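Local coordinates for protein (2Z,6E)-hedycaryol synthase (Kitasatospora setae, PDB 4MC3) that catalyses the magnesium-dependent 1,11-cyclization of (2E,6E)-farnesyl diphosphate with water to give the sesquiterpene alcohol (2Z,6E)-hedycaryol and diphosphate, at residues 143-148 and 175-180; 99-104 and 152-157; 201-206 and 276-281; 183-188 and 296-301. All coordinates share one frame; numbering follows the deposited sequence.

Contact 1. Residues 143-148 and 175-180; sequences IGHFEA and RMYSVG. With 28U ((3R,6E)-3,7,11-trimethyldodeca-1,6,10-trien-3-ol), chain B.
Apolar contact between the segments rests on Y177, whose ring receives A148 over one face: A148 CB stands 4.1 Å from the Y177 ring centroid and 28° off the ring normal, a CH-pi contact with its closest approach at Y177 CG. At the rim, H145 CD2 comes to 3.9 Å from Y177 CE1, near the plane of the phenol. Y177 CG lies anti to its carbonyl carbon (chi1 -62°), which carries the ring out across A148 to H145.

The polar links are made through water. One molecule donates both to H145 O and to Y177 O, at 2.9 and 3.0 Å, and so joins the two backbones; a second connects H145 NE2 with Y177 OH, lying in the plane of both rings. H145 ND1 is hydrogen-bonded to D186 OD2.

In this class I terpene cyclase alpha fold, 175-180 covers the helix break between helices 168-178 and 181-188. G180 has positive phi (85°) and occupies the N-cap position of the second helix, while S178 and V179 line the pocket that holds nerolidol.

Within 175-180, R175 NH1 donates to S178 OG at 3.3 Å. R175, probably a substrate-binding residue, also forms a salt bridge with D222.

Contact 2. Residues 99-104 and 152-157; sequences TAIDEL and TYTTEA
I101 reaches from helix 95-107 toward Y153 and T154 on helix 136-160, and each carbon beyond its CA meets one or both of them. I101 CB lies 3.9 Å from T154 OG1, and the CG2 branch of I101 meets the same oxygen at 4.0 Å. The other branch stands anti to the carbonyl carbon (chi1 -68°) and runs between the two partners: I101 CG1 lies 3.9 Å from T154 OG1 and 4.0 Å from Y153 CB. At the tip, I101 CD1 approaches Y153 CD2 to 3.9 Å, obliquely to the ring, and also meets Y153 CB. The isoleucine side chain runs roughly perpendicular to that of the tyrosine, whereas I101 and T154 pass alongside one another, pointing opposite ways.

An alanine in place of I101 is likely to open a gap beside Y153 CB and CD2, leaving the tyrosine with less to hold its ring in position.

Y153 OH is hydrogen-bonded to D82 of the DDXXXE motif, probably a magnesium ligand, consistent with a second-shell role beside the metal site. T154 OG1 donates to a water at 2.8 Å, which in turn donates to D102 OD1. The direct contact is therefore dispersion between carbons and a hydroxyl flank, while the polar link between 99-104 and 152-157 is a water bridge that gives T154 OG1 its acceptor.

Contact 3. Residues 201-206 and 276-281; sequences RTCGPM and LEELDR
C203 and P205 pack against E278 where the first turn of helix 204-225 meets the C-terminal part of helix 250-282, at the edge of the all-helical terpene synthase fold and away from its metal and substrate sites. C203 is the N-cap residue of helix 204-225. Its SG sits between the backbone N and the carbonyl carbon (chi1 79°), which brings the sulfur back over the helix start, where C203 SG accepts a weak hydrogen bond from M206 N, 3.6 Å away. The same sulfur touches the aliphatic part of the glutamate, with C203 SG 3.8 Å from E278 CG.

E278 holds CG anti to its own N and then bends at chi2 (65°), so its methylenes serve the packing while its carboxylate turns to charged and polar neighbours of its own helix. E278 CB lies 4.0 Å from P205 CG, and the glutamate side chain is set nearly square to the proline. P205 and C203 also rest on L275 of the same long helix.

One carboxylate oxygen, E278 OE2, is hydrogen-bonded to Q282. R281, poorly ordered, links E278 to E277 in a salt-bridge network whose E277 arm is long. On the firmer arm, R281 NH2 lies 3.2 Å from E278 OE1, which is 8° out of the guanidinium plane.

Contact 4. Residues 183-188 and 296-301; sequences WLWDLD and AANVAA
V299 presents both methyls to one face of the W185 indole. V299 CG1 lies 3.9 Å from the centroid of the W185 six-membered ring and 17° off its normal, a CH-pi contact, with W185 CH2 the closest ring atom at 3.7 Å. V299 CG2 stands over the middle of the whole indole, 3.9 Å above the W185 plane. With CG1 anti to the backbone N and CG2 beside that N, the valine spreads its fork across the ring, and the two side chains cross at about a right angle.

Replacing W185 with an alanine would probably leave both V299 methyls without their aromatic surface and open a gap between the helices.

D188 and N298 come from opposite directions and stack, their carboxylate and amide planes 21° apart, with D188 OD2 3.4 Å from N298 CB. The N298 amide stands nearly perpendicular to the W185 ring. The D188 carboxylate is also engaged in a salt bridge with R191, while W185 NE1 makes a weak hydrogen bond to N302.

The short segment axes approach to 10.5 Å, with N-to-C directions 137° apart. The side chain of W185 is about 8 Å from bound nerolidol. This buried packing joins helix 181-188, just past the helix break, to helix 286-309 in the class I terpene synthase alpha-helical fold.

How the contacts relate
From the N terminus, helix 95-107 is first tied back when contact 2 brings in helix 136-160. Contact 1 opens on that same helix before contact 2 has closed and ends at helix 168-178, so these two cross; they touch where T152 OG1 meets S178 CB. Contact 4 opens next, just past the helix break, and spans the chain to helix 286-309. Contact 3, between 201-206 and 276-281, falls wholly within that span. Contacts 1 and 4 touch through H145 and D186 and through F146 and W183, beside the nerolidol pocket. Contact 3 is peripheral, its centre about 33 Å from that of contact 2.

Contact 1. Residues 143-148 and 175-180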
loop_
_atom_site.group_PDB
_atom_site.type_symbol
_atom_site.label_atom_id
_atom_site.label_comp_id
_atom_site.label_asym_id
_atom_site.label_seq_id
_atom_site.Cartn_x
_atom_site.Cartn_y
_atom_site.Cartn_z
ATOM N N ILE A 143 2.333 -8.609 9.082
ATOM C CA ILE A 143 1.484 -9.716 8.730
ATOM C C ILE A 143 0.024 -9.331 8.739
ATOM O O ILE A 143 -0.738 -9.692 7.858
ATOM C CB ILE A 143 1.749 -10.933 9.697
ATOM C CG1 ILE A 143 3.113 -11.489 9.395
ATOM C CG2 ILE A 143 0.670 -12.010 9.560
ATOM C CD1 ILE A 143 3.500 -12.611 10.359
ATOM N N GLY A 144 -0.394 -8.598 9.734
ATOM C CA GLY A 144 -1.797 -8.229 9.759
ATOM C C GLY A 144 -2.191 -7.365 8.573
ATOM O O GLY A 144 -3.225 -7.582 7.941
ATOM N N HIS A 145 -1.332 -6.412 8.242
ATOM C CA HIS A 145 -1.606 -5.557 7.076
ATOM C C HIS A 145 -1.553 -6.332 5.747
ATOM O O HIS A 145 -2.347 -6.046 4.829
ATOM C CB HIS A 145 -0.621 -4.422 7.091
ATOM C CG HIS A 145 -0.843 -3.413 8.169
ATOM N ND1 HIS A 145 0.190 -2.638 8.657
ATOM C CD2 HIS A 145 -1.973 -2.963 8.773
ATOM C CE1 HIS A 145 -0.277 -1.812 9.567
ATOM N NE2 HIS A 145 -1.585 -1.994 9.661
ATOM N N PHE A 146 -0.575 -7.235 5.589
ATOM C CA PHE A 146 -0.436 -8.034 4.387
ATOM C C PHE A 146 -1.595 -9.010 4.223
ATOM O O PHE A 146 -2.134 -9.204 3.118
ATOM C CB PHE A 146 0.938 -8.653 4.314
ATOM C CG PHE A 146 1.264 -9.176 2.926
ATOM C CD1 PHE A 146 1.671 -8.267 1.965
ATOM C CD2 PHE A 146 1.141 -10.534 2.551
ATOM C CE1 PHE A 146 1.938 -8.698 0.679
ATOM C CE2 PHE A 146 1.397 -10.922 1.249
ATOM C CZ PHE A 146 1.822 -10.014 0.343
ATOM N N GLU A 147 -1.967 -9.660 5.325
ATOM C CA GLU A 147 -3.114 -10.560 5.314
ATOM C C GLU A 147 -4.390 -9.814 5.003
ATOM O O GLU A 147 -5.209 -10.341 4.252
ATOM C CB GLU A 147 -3.280 -11.358 6.628
ATOM C CG GLU A 147 -2.205 -12.417 6.792
ATOM C CD GLU A 147 -2.375 -13.315 7.984
ATOM O OE1 GLU A 147 -2.857 -12.885 9.012
ATOM O OE2 GLU A 147 -1.999 -14.465 7.852
ATOM N N ALA A 148 -4.561 -8.614 5.550
ATOM C CA ALA A 148 -5.750 -7.778 5.256
ATOM C C ALA A 148 -5.785 -7.504 3.718
ATOM O O ALA A 148 -6.815 -7.586 3.090
ATOM C CB ALA A 148 -5.773 -6.493 6.034
ATOM N N ARG A 175 -10.703 -0.767 1.076
ATOM C CA ARG A 175 -9.842 -0.134 0.106
ATOM C C ARG A 175 -8.539 0.371 0.742
ATOM O O ARG A 175 -7.485 0.390 0.088
ATOM C CB ARG A 175 -10.566 1.017 -0.608
ATOM C CG ARG A 175 -9.824 1.591 -1.755
ATOM C CD ARG A 175 -9.576 0.613 -2.856
ATOM N NE ARG A 175 -9.055 1.280 -4.032
ATOM C CZ ARG A 175 -7.903 0.991 -4.621
ATOM N NH1 ARG A 175 -7.116 -0.010 -4.185
ATOM N NH2 ARG A 175 -7.537 1.716 -5.635
ATOM N N MET A 176 -8.592 0.826 1.992
ATOM C CA MET A 176 -7.363 1.278 2.667
ATOM C C MET A 176 -6.356 0.132 2.758
ATOM O O MET A 176 -5.170 0.401 2.799
ATOM C CB MET A 176 -7.565 1.931 4.010
ATOM C CG MET A 176 -8.040 1.082 5.094
ATOM S SD MET A 176 -7.698 1.824 6.763
ATOM C CE MET A 176 -5.951 1.738 7.101
ATOM N N TYR A 177 -6.827 -1.103 2.818
ATOM C CA TYR A 177 -5.899 -2.293 2.781
ATOM C C TYR A 177 -5.612 -2.793 1.359
ATOM O O TYR A 177 -4.480 -3.218 1.078
ATOM C CB TYR A 177 -6.440 -3.388 3.666
ATOM C CG TYR A 177 -6.504 -2.941 5.095
ATOM C CD1 TYR A 177 -5.355 -2.708 5.849
ATOM C CD2 TYR A 177 -7.734 -2.704 5.711
ATOM C CE1 TYR A 177 -5.440 -2.260 7.160
ATOM C CE2 TYR A 177 -7.809 -2.252 7.007
ATOM C CZ TYR A 177 -6.660 -2.017 7.718
ATOM O OH TYR A 177 -6.714 -1.588 9.031
ATOM N N SER A 178 -6.581 -2.819 0.436
ATOM C CA SER A 178 -6.358 -3.323 -0.928
ATOM C C SER A 178 -5.376 -2.476 -1.728
ATOM O O SER A 178 -4.712 -2.996 -2.625
ATOM C CB SER A 178 -7.654 -3.539 -1.701
ATOM O OG SER A 178 -8.223 -2.283 -2.117
ATOM N N VAL A 179 -5.253 -1.176 -1.423
ATOM C CA VAL A 179 -4.259 -0.326 -2.077
ATOM C C VAL A 179 -2.841 -0.706 -1.645
ATOM O O VAL A 179 -1.889 -0.254 -2.250
ATOM C CB VAL A 179 -4.614 1.174 -1.816
ATOM C CG1 VAL A 179 -4.346 1.600 -0.388
ATOM C CG2 VAL A 179 -3.917 2.080 -2.804
ATOM N N GLY A 180 -2.717 -1.440 -0.554
ATOM C CA GLY A 180 -1.412 -1.958 -0.116
ATOM C C GLY A 180 -0.554 -1.060 0.718
ATOM O O GLY A 180 0.426 -1.506 1.346
HETATM C C4 28U B . -0.747 3.179 -5.413
HETATM C C5 28U B . 0.864 1.512 -6.431
HETATM C C6 28U B . 1.890 1.004 -5.437
HETATM C C7 28U B . 2.430 -0.397 -5.448
HETATM C C8 28U B . 1.898 -1.520 -6.003
HETATM C C10 28U B . 0.693 -1.569 -6.909
HETATM C C13 28U B . -1.270 -3.613 -5.388
HETATM C C15 28U B . -2.511 -2.926 -5.925
HETATM O O16 28U B . -1.531 1.648 -7.039
HETATM C C3 28U B . -0.614 1.721 -5.920
HETATM C C2 28U B . -1.069 0.777 -4.795
HETATM C C1 28U B . -1.103 -0.565 -5.003
HETATM C C9 28U B . 2.062 -2.861 -5.307
HETATM C C11 28U B . 1.008 -3.069 -4.169
HETATM C C12 28U B . -0.505 -3.011 -4.438
HETATM C C14 28U B . -0.799 -4.709 -6.328
HETATM O O HOH W 1 -2.709 -3.427 3.544
HETATM O O HOH W 2 -4.234 -0.915 10.481
#

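Contact 2. Residues 99-104 and 152-157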
loop_
_atom_site.group_PDB
_atom_site.type_symbol
_atom_site.label_atom_id
_atom_site.label_comp_id
_atom_site.label_asym_id
_atom_site.label_seq_id
_atom_site.Cartn_x
_atom_site.Cartn_y
_atom_site.Cartn_z
ATOM N N THR A 99 -9.177 -20.388 -1.945
ATOM C CA THR A 99 -8.183 -21.429 -1.923
ATOM C C THR A 99 -6.759 -20.853 -2.165
ATOM O O THR A 99 -5.831 -21.145 -1.428
ATOM C CB THR A 99 -8.513 -22.506 -2.966
ATOM O OG1 THR A 99 -9.781 -23.069 -2.618
ATOM C CG2 THR A 99 -7.473 -23.605 -2.946
ATOM N N ALA A 100 -6.631 -20.024 -3.190
ATOM C CA ALA A 100 -5.328 -19.397 -3.513
ATOM C C ALA A 100 -4.872 -18.488 -2.357
ATOM O O ALA A 100 -3.690 -18.551 -1.881
ATOM C CB ALA A 100 -5.477 -18.616 -4.782
ATOM N N ILE A 101 -5.807 -17.700 -1.857
ATOM C CA ILE A 101 -5.504 -16.700 -0.807
ATOM C C ILE A 101 -5.137 -17.416 0.487
ATOM O O ILE A 101 -4.159 -17.054 1.185
ATOM C CB ILE A 101 -6.639 -15.658 -0.626
ATOM C CG1 ILE A 101 -6.795 -14.702 -1.837
ATOM C CG2 ILE A 101 -6.452 -14.805 0.624
ATOM C CD1 ILE A 101 -5.537 -13.938 -2.233
ATOM N N ASP A 102 -5.850 -18.488 0.816
ATOM C CA ASP A 102 -5.603 -19.163 2.066
ATOM C C ASP A 102 -4.228 -19.840 2.050
ATOM O O ASP A 102 -3.549 -19.874 3.082
ATOM C CB ASP A 102 -6.693 -20.183 2.367
ATOM C CG ASP A 102 -8.018 -19.521 2.853
ATOM O OD1 ASP A 102 -8.071 -18.274 3.118
ATOM O OD2 ASP A 102 -9.019 -20.255 2.999
ATOM N N GLU A 103 -3.810 -20.332 0.892
ATOM C CA GLU A 103 -2.498 -20.956 0.744
ATOM C C GLU A 103 -1.400 -19.892 0.951
ATOM O O GLU A 103 -0.438 -20.136 1.651
ATOM C CB GLU A 103 -2.330 -21.544 -0.646
ATOM C CG GLU A 103 -0.954 -22.191 -0.799
ATOM C CD GLU A 103 -0.731 -22.798 -2.148
ATOM O OE1 GLU A 103 -0.883 -22.085 -3.163
ATOM O OE2 GLU A 103 -0.398 -23.995 -2.183
ATOM N N LEU A 104 -1.597 -18.703 0.398
ATOM C CA LEU A 104 -0.623 -17.616 0.589
ATOM C C LEU A 104 -0.556 -17.184 2.067
ATOM O O LEU A 104 0.525 -17.019 2.658
ATOM C CB LEU A 104 -0.966 -16.458 -0.329
ATOM C CG LEU A 104 -0.735 -16.712 -1.823
ATOM C CD1 LEU A 104 -1.391 -15.645 -2.676
ATOM C CD2 LEU A 104 0.740 -16.822 -2.193
ATOM N N THR A 152 -8.710 -8.982 0.856
ATOM C CA THR A 152 -9.584 -8.152 0.004
ATOM C C THR A 152 -9.937 -8.811 -1.295
ATOM O O THR A 152 -11.057 -8.554 -1.815
ATOM C CB THR A 152 -9.033 -6.734 -0.229
ATOM O OG1 THR A 152 -7.841 -6.746 -1.026
ATOM C CG2 THR A 152 -8.885 -6.048 1.084
ATOM N N TYR A 153 -9.084 -9.692 -1.816
ATOM C CA TYR A 153 -9.407 -10.480 -3.007
ATOM C C TYR A 153 -10.628 -11.366 -2.763
ATOM O O TYR A 153 -11.554 -11.400 -3.626
ATOM C CB TYR A 153 -8.224 -11.293 -3.464
ATOM C CG TYR A 153 -7.088 -10.495 -4.078
ATOM C CD1 TYR A 153 -7.134 -10.104 -5.413
ATOM C CD2 TYR A 153 -5.929 -10.194 -3.342
ATOM C CE1 TYR A 153 -6.087 -9.400 -5.991
ATOM C CE2 TYR A 153 -4.885 -9.443 -3.906
ATOM C CZ TYR A 153 -4.963 -9.064 -5.232
ATOM O OH TYR A 153 -3.944 -8.341 -5.858
ATOM N N THR A 154 -10.687 -11.993 -1.590
ATOM C CA THR A 154 -11.809 -12.841 -1.238
ATOM C C THR A 154 -13.050 -12.005 -0.910
ATOM O O THR A 154 -14.119 -12.319 -1.378
ATOM C CB THR A 154 -11.443 -13.667 -0.008
ATOM O OG1 THR A 154 -10.342 -14.529 -0.347
ATOM C CG2 THR A 154 -12.604 -14.408 0.500
ATOM N N THR A 155 -12.916 -10.924 -0.132
ATOM C CA THR A 155 -14.061 -10.037 0.157
ATOM C C THR A 155 -14.781 -9.533 -1.089
ATOM O O THR A 155 -16.037 -9.604 -1.196
ATOM C CB THR A 155 -13.620 -8.859 1.003
ATOM O OG1 THR A 155 -13.086 -9.383 2.217
ATOM C CG2 THR A 155 -14.830 -7.934 1.322
ATOM N N GLU A 156 -14.016 -9.021 -2.043
ATOM C CA GLU A 156 -14.639 -8.448 -3.208
ATOM C C GLU A 156 -15.340 -9.515 -4.043
ATOM O O GLU A 156 -16.427 -9.263 -4.558
ATOM C CB GLU A 156 -13.604 -7.600 -3.968
ATOM C CG GLU A 156 -13.176 -6.425 -3.059
ATOM C CD GLU A 156 -12.490 -5.263 -3.750
ATOM O OE1 GLU A 156 -11.899 -5.525 -4.832
ATOM O OE2 GLU A 156 -12.539 -4.094 -3.186
ATOM N N ALA A 157 -14.786 -10.735 -4.114
ATOM C CA ALA A 157 -15.429 -11.796 -4.888
ATOM C C ALA A 157 -16.769 -12.177 -4.218
ATOM O O ALA A 157 -17.746 -12.458 -4.904
ATOM C CB ALA A 157 -14.505 -12.995 -5.025
HETATM O O HOH W 3 -9.458 -15.960 1.922
#

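Contact 3. Residues 201-206 and 276-281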
loop_
_atom_site.group_PDB
_atom_site.type_symbol
_atom_site.label_atom_id
_atom_site.label_comp_id
_atom_site.label_asym_id
_atom_site.label_seq_id
_atom_site.Cartn_x
_atom_site.Cartn_y
_atom_site.Cartn_z
ATOM N N ARG A 201 3.373 3.344 16.575
ATOM C CA ARG A 201 2.886 2.705 15.333
ATOM C C ARG A 201 1.362 2.636 15.285
ATOM O O ARG A 201 0.760 2.809 14.233
ATOM C CB ARG A 201 3.434 1.291 15.180
ATOM C CG ARG A 201 3.173 0.683 13.815
ATOM C CD ARG A 201 3.740 -0.713 13.660
ATOM N NE ARG A 201 5.194 -0.770 13.746
ATOM C CZ ARG A 201 5.911 -1.274 14.751
ATOM N NH1 ARG A 201 5.346 -1.794 15.853
ATOM N NH2 ARG A 201 7.225 -1.246 14.678
ATOM N N THR A 202 0.739 2.456 16.445
ATOM C CA THR A 202 -0.696 2.217 16.543
ATOM C C THR A 202 -1.377 3.299 17.407
ATOM O O THR A 202 -2.529 3.120 17.870
ATOM C CB THR A 202 -0.984 0.822 17.150
ATOM O OG1 THR A 202 -0.511 0.768 18.492
ATOM C CG2 THR A 202 -0.333 -0.303 16.359
ATOM N N CYS A 203 -0.714 4.437 17.622
ATOM C CA CYS A 203 -1.356 5.570 18.296
ATOM C C CYS A 203 -2.466 6.183 17.400
ATOM O O CYS A 203 -2.491 5.927 16.157
ATOM C CB CYS A 203 -0.321 6.613 18.720
ATOM S SG CYS A 203 0.332 7.760 17.499
ATOM N N GLY A 204 -3.345 6.979 18.010
ATOM C CA GLY A 204 -4.480 7.546 17.305
ATOM C C GLY A 204 -4.094 8.376 16.104
ATOM O O GLY A 204 -4.622 8.147 14.999
ATOM N N PRO A 205 -3.166 9.338 16.293
ATOM C CA PRO A 205 -2.841 10.158 15.145
ATOM C C PRO A 205 -2.179 9.337 14.023
ATOM O O PRO A 205 -2.393 9.645 12.848
ATOM C CB PRO A 205 -1.872 11.213 15.724
ATOM C CG PRO A 205 -2.279 11.347 17.166
ATOM C CD PRO A 205 -2.765 9.988 17.570
ATOM N N MET A 206 -1.367 8.332 14.360
ATOM C CA MET A 206 -0.699 7.544 13.308
ATOM C C MET A 206 -1.730 6.703 12.559
ATOM O O MET A 206 -1.648 6.543 11.326
ATOM C CB MET A 206 0.394 6.668 13.864
ATOM C CG MET A 206 1.370 6.136 12.813
ATOM S SD MET A 206 2.355 7.486 12.117
ATOM C CE MET A 206 3.848 7.451 13.082
ATOM N N LEU A 276 2.621 15.055 16.270
ATOM C CA LEU A 276 3.616 15.810 17.010
ATOM C C LEU A 276 3.249 15.974 18.478
ATOM O O LEU A 276 4.100 15.795 19.357
ATOM C CB LEU A 276 3.865 17.157 16.337
ATOM C CG LEU A 276 4.551 17.071 14.976
ATOM C CD1 LEU A 276 4.656 18.414 14.263
ATOM C CD2 LEU A 276 5.938 16.446 15.116
ATOM N N GLU A 277 1.984 16.285 18.749
ATOM C CA GLU A 277 1.486 16.431 20.132
ATOM C C GLU A 277 1.549 15.114 20.901
ATOM O O GLU A 277 1.932 15.066 22.083
ATOM C CB GLU A 277 0.038 16.961 20.121
ATOM C CG GLU A 277 -0.131 18.319 19.451
ATOM C CD GLU A 277 -1.592 18.741 19.277
ATOM O OE1 GLU A 277 -2.520 18.075 19.828
ATOM O OE2 GLU A 277 -1.800 19.763 18.582
ATOM N N GLU A 278 1.228 14.019 20.219
ATOM C CA GLU A 278 1.211 12.719 20.861
ATOM C C GLU A 278 2.648 12.273 21.181
ATOM O O GLU A 278 2.867 11.601 22.185
ATOM C CB GLU A 278 0.516 11.672 19.958
ATOM C CG GLU A 278 0.610 10.207 20.420
ATOM C CD GLU A 278 -0.130 9.951 21.747
ATOM O OE1 GLU A 278 -0.878 10.845 22.181
ATOM O OE2 GLU A 278 -0.001 8.855 22.354
ATOM N N LEU A 279 3.611 12.593 20.313
ATOM C CA LEU A 279 5.016 12.216 20.604
ATOM C C LEU A 279 5.481 12.865 21.931
ATOM O O LEU A 279 6.159 12.229 22.735
ATOM C CB LEU A 279 5.923 12.592 19.431
ATOM C CG LEU A 279 5.652 11.789 18.130
ATOM C CD1 LEU A 279 6.483 12.347 16.993
ATOM C CD2 LEU A 279 5.959 10.311 18.314
ATOM N N ASP A 280 5.090 14.129 22.159
ATOM C CA ASP A 280 5.345 14.857 23.443
ATOM C C ASP A 280 4.685 14.195 24.674
ATOM O O ASP A 280 5.312 14.077 25.721
ATOM C CB ASP A 280 4.880 16.294 23.244
ATOM C CG ASP A 280 5.774 17.065 22.270
ATOM O OD1 ASP A 280 6.857 16.561 21.911
ATOM O OD2 ASP A 280 5.408 18.187 21.869
ATOM N N ARG A 281 3.433 13.777 24.564
ATOM C CA ARG A 281 2.738 13.046 25.622
ATOM C C ARG A 281 3.399 11.733 26.027
ATOM O O ARG A 281 3.263 11.301 27.182
ATOM C CB ARG A 281 1.286 12.771 25.204
ATOM C CG ARG A 281 0.423 14.019 25.163
ATOM C CD ARG A 281 -1.041 13.662 24.982
ATOM N NE ARG A 281 -1.782 14.773 24.388
ATOM C CZ ARG A 281 -2.169 14.851 23.114
ATOM N NH1 ARG A 281 -2.836 15.926 22.703
ATOM N NH2 ARG A 281 -1.910 13.870 22.244
#

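Contact 4. Residues 183-188 and 296-301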
loop_
_atom_site.group_PDB
_atom_site.type_symbol
_atom_site.label_atom_id
_atom_site.label_comp_id
_atom_site.label_asym_id
_atom_site.label_seq_id
_atom_site.Cartn_x
_atom_site.Cartn_y
_atom_site.Cartn_z
ATOM N N TRP A 183 0.937 -2.086 4.476
ATOM C CA TRP A 183 2.121 -2.947 4.547
ATOM C C TRP A 183 3.331 -2.369 3.861
ATOM O O TRP A 183 4.484 -2.558 4.286
ATOM C CB TRP A 183 1.846 -4.385 4.088
ATOM C CG TRP A 183 1.476 -4.597 2.692
ATOM C CD1 TRP A 183 0.228 -4.757 2.222
ATOM C CD2 TRP A 183 2.350 -4.715 1.582
ATOM N NE1 TRP A 183 0.257 -4.955 0.865
ATOM C CE2 TRP A 183 1.563 -4.909 0.443
ATOM C CE3 TRP A 183 3.763 -4.634 1.430
ATOM C CZ2 TRP A 183 2.122 -5.077 -0.832
ATOM C CZ3 TRP A 183 4.291 -4.805 0.135
ATOM C CH2 TRP A 183 3.481 -5.000 -0.954
ATOM N N LEU A 184 3.107 -1.578 2.792
ATOM C CA LEU A 184 4.212 -0.881 2.165
ATOM C C LEU A 184 4.924 0.025 3.114
ATOM O O LEU A 184 6.158 0.095 3.227
ATOM C CB LEU A 184 3.762 -0.128 0.881
ATOM C CG LEU A 184 3.355 -1.059 -0.234
ATOM C CD1 LEU A 184 2.534 -0.313 -1.291
ATOM C CD2 LEU A 184 4.588 -1.621 -0.951
ATOM N N TRP A 185 4.159 0.837 3.832
ATOM C CA TRP A 185 4.690 1.785 4.826
ATOM C C TRP A 185 5.325 1.038 6.002
ATOM O O TRP A 185 6.354 1.502 6.497
ATOM C CB TRP A 185 3.675 2.766 5.329
ATOM C CG TRP A 185 3.298 3.799 4.231
ATOM C CD1 TRP A 185 4.097 4.301 3.264
ATOM C CD2 TRP A 185 1.990 4.386 4.017
ATOM N NE1 TRP A 185 3.391 5.205 2.482
ATOM C CE2 TRP A 185 2.083 5.235 2.904
ATOM C CE3 TRP A 185 0.764 4.233 4.645
ATOM C CZ2 TRP A 185 0.968 5.977 2.417
ATOM C CZ3 TRP A 185 -0.340 4.995 4.194
ATOM C CH2 TRP A 185 -0.215 5.830 3.088
ATOM N N ASP A 186 4.778 -0.115 6.414
ATOM C CA ASP A 186 5.492 -0.913 7.392
ATOM C C ASP A 186 6.953 -1.157 6.972
ATOM O O ASP A 186 7.882 -1.144 7.793
ATOM C CB ASP A 186 4.808 -2.268 7.626
ATOM C CG ASP A 186 3.453 -2.166 8.319
ATOM O OD1 ASP A 186 3.190 -1.221 9.067
ATOM O OD2 ASP A 186 2.643 -3.105 8.053
ATOM N N LEU A 187 7.196 -1.462 5.695
ATOM C CA LEU A 187 8.532 -1.701 5.210
ATOM C C LEU A 187 9.432 -0.481 5.275
ATOM O O LEU A 187 10.679 -0.637 5.332
ATOM C CB LEU A 187 8.503 -2.311 3.797
ATOM C CG LEU A 187 7.956 -3.744 3.625
ATOM C CD1 LEU A 187 7.611 -4.119 2.218
ATOM C CD2 LEU A 187 8.969 -4.765 4.221
ATOM N N ASP A 188 8.863 0.723 5.281
ATOM C CA ASP A 188 9.656 1.931 5.425
ATOM C C ASP A 188 10.401 1.962 6.776
ATOM O O ASP A 188 11.446 2.607 6.896
ATOM C CB ASP A 188 8.800 3.175 5.293
ATOM C CG ASP A 188 9.618 4.474 5.111
ATOM O OD1 ASP A 188 10.582 4.451 4.326
ATOM O OD2 ASP A 188 9.294 5.485 5.807
ATOM N N ALA A 296 6.225 9.622 9.135
ATOM C CA ALA A 296 5.038 10.389 8.755
ATOM C C ALA A 296 5.277 11.317 7.552
ATOM O O ALA A 296 4.409 11.484 6.678
ATOM C CB ALA A 296 4.568 11.219 9.934
ATOM N N ALA A 297 6.468 11.888 7.439
ATOM C CA ALA A 297 6.819 12.638 6.226
ATOM C C ALA A 297 6.844 11.793 4.988
ATOM O O ALA A 297 6.515 12.263 3.878
ATOM C CB ALA A 297 8.168 13.370 6.382
ATOM N N ASN A 298 7.215 10.522 5.137
ATOM C CA ASN A 298 7.210 9.604 3.995
ATOM C C ASN A 298 5.777 9.257 3.562
ATOM O O ASN A 298 5.477 9.131 2.369
ATOM C CB ASN A 298 7.983 8.305 4.340
ATOM C CG ASN A 298 8.185 7.457 3.144
ATOM O OD1 ASN A 298 7.548 6.371 2.983
ATOM N ND2 ASN A 298 9.000 7.935 2.273
ATOM N N VAL A 299 4.909 9.054 4.538
ATOM C CA VAL A 299 3.494 8.819 4.256
ATOM C C VAL A 299 2.974 10.014 3.434
ATOM O O VAL A 299 2.418 9.843 2.331
ATOM C CB VAL A 299 2.640 8.598 5.514
ATOM C CG1 VAL A 299 1.155 8.612 5.173
ATOM C CG2 VAL A 299 3.057 7.341 6.247
ATOM N N ALA A 300 3.250 11.234 3.910
ATOM C CA ALA A 300 2.839 12.421 3.167
ATOM C C ALA A 300 3.438 12.525 1.735
ATOM O O ALA A 300 2.718 12.814 0.789
ATOM C CB ALA A 300 3.159 13.655 3.962
ATOM N N ALA A 301 4.741 12.267 1.602
ATOM C CA ALA A 301 5.410 12.242 0.305
ATOM C C ALA A 301 4.685 11.354 -0.633
ATOM O O ALA A 301 4.590 11.657 -1.794
ATOM C CB ALA A 301 6.864 11.772 0.448
#